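Local coordinates for protein DNMT2 (Spodoptera frugiperda, PDB 4H0N) that probably methylates cytosine 38 in the anticodon loop of aspartate tRNA, and also cytosine in DNA, using S-adenosylmethionine as methyl donor, at residues D221-Y224 with K228-C231; A261-N266 with E275-L280. The protein carries 3 engineered substitutions. All coordinates share one frame; numbering follows the deposited sequence.

Contact 1 (D221-Y224 with K228-C231)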
loop_
_atom_site.group_PDB
_atom_site.type_symbol
_atom_site.label_atom_id
_atom_site.label_comp_id
_atom_site.label_asym_id
_atom_site.label_seq_id
_atom_site.Cartn_x
_atom_site.Cartn_y
_atom_site.Cartn_z
ATOM N N ASP A 221 8.440 -17.820 -3.435
ATOM C CA ASP A 221 7.114 -18.124 -3.956
ATOM C C ASP A 221 7.088 -17.763 -5.427
ATOM O O ASP A 221 7.271 -16.603 -5.788
ATOM C CB ASP A 221 6.014 -17.349 -3.238
ATOM C CG ASP A 221 4.642 -17.609 -3.845
ATOM O OD1 ASP A 221 3.935 -16.634 -4.179
ATOM O OD2 ASP A 221 4.275 -18.794 -4.003
ATOM N N ILE A 222 6.858 -18.753 -6.277
ATOM C CA ILE A 222 6.910 -18.522 -7.708
ATOM C C ILE A 222 5.531 -18.290 -8.309
ATOM O O ILE A 222 4.551 -18.923 -7.914
ATOM C CB ILE A 222 7.592 -19.691 -8.437
ATOM C CG1 ILE A 222 8.746 -20.238 -7.591
ATOM C CG2 ILE A 222 8.051 -19.255 -9.827
ATOM C CD1 ILE A 222 10.104 -20.107 -8.226
ATOM N N CYS A 223 5.466 -17.370 -9.266
ATOM C CA CYS A 223 4.251 -17.143 -10.036
ATOM C C CYS A 223 4.445 -17.393 -11.525
ATOM O O CYS A 223 5.553 -17.278 -12.054
ATOM C CB CYS A 223 3.734 -15.728 -9.811
ATOM S SG CYS A 223 3.066 -15.503 -8.172
ATOM N N TYR A 224 3.347 -17.734 -12.189
ATOM C CA TYR A 224 3.340 -17.962 -13.625
ATOM C C TYR A 224 2.199 -17.143 -14.216
ATOM O O TYR A 224 1.433 -16.526 -13.476
ATOM C CB TYR A 224 3.174 -19.453 -13.918
ATOM C CG TYR A 224 3.956 -20.318 -12.955
ATOM C CD1 TYR A 224 5.244 -20.743 -13.254
ATOM C CD2 TYR A 224 3.411 -20.688 -11.732
ATOM C CE1 TYR A 224 5.961 -21.518 -12.366
ATOM C CE2 TYR A 224 4.121 -21.457 -10.838
ATOM C CZ TYR A 224 5.392 -21.870 -11.159
ATOM O OH TYR A 224 6.083 -22.639 -10.254
ATOM N N LYS A 228 -3.350 -16.855 -10.147
ATOM C CA LYS A 228 -4.404 -15.934 -9.752
ATOM C C LYS A 228 -4.127 -15.345 -8.377
ATOM O O LYS A 228 -5.024 -14.817 -7.721
ATOM C CB LYS A 228 -5.762 -16.633 -9.776
ATOM C CG LYS A 228 -6.434 -16.596 -11.138
ATOM C CD LYS A 228 -6.823 -17.976 -11.618
ATOM C CE LYS A 228 -7.556 -17.902 -12.956
ATOM N NZ LYS A 228 -8.856 -17.172 -12.845
ATOM N N ARG A 229 -2.870 -15.428 -7.955
ATOM C CA ARG A 229 -2.452 -14.936 -6.650
ATOM C C ARG A 229 -0.980 -14.576 -6.696
ATOM O O ARG A 229 -0.251 -15.019 -7.580
ATOM C CB ARG A 229 -2.659 -16.019 -5.597
ATOM C CG ARG A 229 -2.023 -17.348 -5.976
ATOM C CD ARG A 229 -1.520 -18.114 -4.761
ATOM N NE ARG A 229 -0.621 -17.310 -3.936
ATOM C CZ ARG A 229 0.641 -17.036 -4.252
ATOM N NH1 ARG A 229 1.159 -17.497 -5.381
ATOM N NH2 ARG A 229 1.380 -16.295 -3.439
ATOM N N SER A 230 -0.540 -13.771 -5.738
ATOM C CA SER A 230 0.879 -13.480 -5.574
ATOM C C SER A 230 1.104 -12.989 -4.164
ATOM O O SER A 230 0.186 -12.471 -3.526
ATOM C CB SER A 230 1.349 -12.422 -6.569
ATOM O OG SER A 230 0.657 -11.206 -6.375
ATOM N N CYS A 231 2.322 -13.151 -3.668
ATOM C CA CYS A 231 2.640 -12.692 -2.323
ATOM C C CYS A 231 2.704 -11.174 -2.234
ATOM O O CYS A 231 2.831 -10.485 -3.242
ATOM C CB CYS A 231 3.944 -13.314 -1.825
ATOM S SG CYS A 231 3.775 -15.033 -1.295
#

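Contact 2 (A261-N266 with E275-L280). Engineered in segment 261-266: A261 (natural residue Glu), A262 (natural residue Glu), A264 (natural residue Lys).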
loop_
_atom_site.group_PDB
_atom_site.type_symbol
_atom_site.label_atom_id
_atom_site.label_comp_id
_atom_site.label_asym_id
_atom_site.label_seq_id
_atom_site.Cartn_x
_atom_site.Cartn_y
_atom_site.Cartn_z
ATOM N N ALA A 261 13.444 -30.692 -7.644
ATOM C CA ALA A 261 13.745 -32.074 -7.291
ATOM C C ALA A 261 15.210 -32.399 -7.560
ATOM O O ALA A 261 15.885 -33.007 -6.728
ATOM C CB ALA A 261 12.847 -33.024 -8.061
ATOM N N ALA A 262 15.694 -31.996 -8.731
ATOM C CA ALA A 262 17.079 -32.239 -9.106
ATOM C C ALA A 262 18.030 -31.465 -8.193
ATOM O O ALA A 262 19.128 -31.926 -7.894
ATOM C CB ALA A 262 17.304 -31.871 -10.563
ATOM N N ALA A 263 17.595 -30.293 -7.741
ATOM C CA ALA A 263 18.391 -29.487 -6.822
ATOM C C ALA A 263 18.357 -30.054 -5.409
ATOM O O ALA A 263 19.157 -29.662 -4.561
ATOM C CB ALA A 263 17.905 -28.057 -6.816
ATOM N N ALA A 264 17.427 -30.971 -5.157
ATOM C CA ALA A 264 17.302 -31.594 -3.842
ATOM C C ALA A 264 18.386 -32.644 -3.613
ATOM O O ALA A 264 18.737 -32.946 -2.472
ATOM C CB ALA A 264 15.916 -32.203 -3.661
ATOM N N GLN A 265 18.912 -33.198 -4.701
ATOM C CA GLN A 265 19.991 -34.174 -4.617
ATOM C C GLN A 265 21.328 -33.451 -4.677
ATOM O O GLN A 265 22.286 -33.947 -5.271
ATOM C CB GLN A 265 19.909 -35.169 -5.772
ATOM C CG GLN A 265 18.543 -35.778 -5.984
ATOM C CD GLN A 265 18.347 -36.240 -7.411
ATOM O OE1 GLN A 265 17.334 -35.935 -8.043
ATOM N NE2 GLN A 265 19.326 -36.969 -7.936
ATOM N N ASN A 266 21.382 -32.270 -4.071
ATOM C CA ASN A 266 22.594 -31.465 -4.082
ATOM C C ASN A 266 22.798 -30.708 -2.782
ATOM O O ASN A 266 21.907 -30.652 -1.929
ATOM C CB ASN A 266 22.563 -30.471 -5.240
ATOM C CG ASN A 266 22.812 -31.131 -6.570
ATOM O OD1 ASN A 266 23.955 -31.287 -6.991
ATOM N ND2 ASN A 266 21.741 -31.533 -7.240
ATOM N N GLU A 275 23.210 -23.673 -10.737
ATOM C CA GLU A 275 23.146 -23.838 -12.191
ATOM C C GLU A 275 21.767 -24.321 -12.643
ATOM O O GLU A 275 21.278 -23.921 -13.702
ATOM C CB GLU A 275 24.238 -24.783 -12.708
ATOM C CG GLU A 275 24.038 -26.255 -12.353
ATOM C CD GLU A 275 24.478 -27.193 -13.465
ATOM O OE1 GLU A 275 24.429 -26.781 -14.643
ATOM O OE2 GLU A 275 24.867 -28.342 -13.165
ATOM N N LEU A 276 21.138 -25.165 -11.831
ATOM C CA LEU A 276 19.808 -25.662 -12.151
ATOM C C LEU A 276 18.765 -24.548 -12.054
ATOM O O LEU A 276 17.851 -24.470 -12.872
ATOM C CB LEU A 276 19.436 -26.828 -11.236
ATOM C CG LEU A 276 20.369 -28.037 -11.304
ATOM C CD1 LEU A 276 19.825 -29.190 -10.476
ATOM C CD2 LEU A 276 20.585 -28.458 -12.748
ATOM N N PHE A 277 18.910 -23.684 -11.056
ATOM C CA PHE A 277 17.990 -22.568 -10.877
ATOM C C PHE A 277 18.286 -21.409 -11.817
ATOM O O PHE A 277 17.405 -20.603 -12.105
ATOM C CB PHE A 277 18.000 -22.088 -9.427
ATOM C CG PHE A 277 17.271 -22.999 -8.496
ATOM C CD1 PHE A 277 15.889 -23.004 -8.460
ATOM C CD2 PHE A 277 17.962 -23.864 -7.668
ATOM C CE1 PHE A 277 15.205 -23.849 -7.611
ATOM C CE2 PHE A 277 17.287 -24.711 -6.820
ATOM C CZ PHE A 277 15.905 -24.705 -6.790
ATOM N N LYS A 278 19.528 -21.321 -12.282
ATOM C CA LYS A 278 19.910 -20.299 -13.247
ATOM C C LYS A 278 19.132 -20.472 -14.552
ATOM O O LYS A 278 18.806 -19.488 -15.221
ATOM C CB LYS A 278 21.415 -20.353 -13.517
ATOM C CG LYS A 278 22.201 -19.148 -13.020
ATOM C CD LYS A 278 22.698 -18.296 -14.179
ATOM C CE LYS A 278 23.386 -19.159 -15.228
ATOM N NZ LYS A 278 24.052 -18.365 -16.300
ATOM N N GLU A 279 18.819 -21.719 -14.897
ATOM C CA GLU A 279 18.171 -22.027 -16.170
ATOM C C GLU A 279 16.647 -22.062 -16.081
ATOM O O GLU A 279 15.973 -22.504 -17.016
ATOM C CB GLU A 279 18.720 -23.330 -16.770
ATOM C CG GLU A 279 18.503 -24.581 -15.926
ATOM C CD GLU A 279 19.419 -25.731 -16.334
ATOM O OE1 GLU A 279 20.656 -25.555 -16.283
ATOM O OE2 GLU A 279 18.907 -26.811 -16.702
ATOM N N LEU A 280 16.114 -21.589 -14.958
ATOM C CA LEU A 280 14.675 -21.407 -14.804
ATOM C C LEU A 280 14.236 -20.008 -15.240
ATOM O O LEU A 280 13.045 -19.727 -15.318
ATOM C CB LEU A 280 14.244 -21.665 -13.354
ATOM C CG LEU A 280 13.881 -23.109 -13.000
ATOM C CD1 LEU A 280 13.299 -23.191 -11.593
ATOM C CD2 LEU A 280 12.910 -23.671 -14.032
#

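Contact 1 (D221-Y224 with K228-C231)
A salt bridge between D221 and R229, flanked by two cysteines, joins the short strand 222-223 to the loop that follows, in what probably corresponds to the target recognition domain of C5-methyltransferases, away from the cofactor. Both terminal nitrogens of R229 converge on one carboxylate oxygen: NH2 lies 2.7 Å from OD1 of D221, while NH1 adds a weak bond to OD1 at 3.1 Å. The carboxylate and guanidinium planes are 72° apart, and NH2 reaches OD1 from above the carboxylate plane, so this is not the flat two-oxygen pairing. D221 holds CG anti to its backbone nitrogen (chi1 177°), which carries the acid across to meet an arginine chain bent at chi2 and chi3. SG of C231 sits 3.3 Å from OD1 of D221. On the other flank, SG of C223 rests 3.4 Å from the carbonyl O of R229 and 3.9 Å from CB of S230. S246 also hydrogen-bonds OD1 of D221 through its hydroxyl, so that one oxygen gathers several partners. Replacing D221 with an alanine would probably leave the R229 guanidinium without its mate and deprive the S246 hydroxyl of a partner. Backbone bonds from D221 and C223 to I247 tie this edge to the parallel strand 247-248, while S230 is held by N157 and Y224 leans on helix 253-262.

Contact 2 (A261-N266 with E275-L280)
CD1 of L276 lies against the C-terminal part of helix 253-262 and the residues after it, 3.7 Å from CB of A262 and also 3.7 Å from the backbone N of A263. A262 is an engineered alanine in place of the natural glutamate. Beside it, CB of A263 meets the ring of F277 obliquely at CE2, 3.4 Å away, with CZ next at 3.9 Å. L276 keeps CG beside its backbone nitrogen (chi1 -60°), with CD1 extended from there toward the alanines. The side-chain contacts are mainly apolar, and no hydrogen bond crosses. Behind this first shell, ND2 of N266 makes a weak bond of 2.7 Å back to O of A262, and a backbone bond runs from N of the engineered A264 to O of the engineered A261. The F277 ring is set from its own side by F273, and Y260 of the first helix meets it edge-to-face; C259 touches both L276 and F277. Together they make a small hydrophobic helix-helix interface, in which the C-terminal part of helix 253-262 and the residues after it pack on helix 271-278 across the short connection between them, a helical hairpin remote from the cofactor pocket.

How the contacts relate
Contact 1 is complete along the chain before contact 2 begins. Their centres lie 20 Å apart and their nearest atoms about 6 Å, without touching. Helix 253-262 links them: Y224 of contact 1 rests against R253 and V256 near its start, and contact 2 involves its C-terminal part. The chain after helix 271-278 turns back the same way: L280 bonds through its carbonyl to T249, which Y224 also touches. Both contacts lie away from the cofactor site, contact 1 nearer the Rossmann-like core through S230 and N157, contact 2 farther out. The small parallel sheet and helix pair are thus consistent with a target recognition lobe set apart from the S-adenosylhomocysteine pocket, as in other C5-methyltransferases.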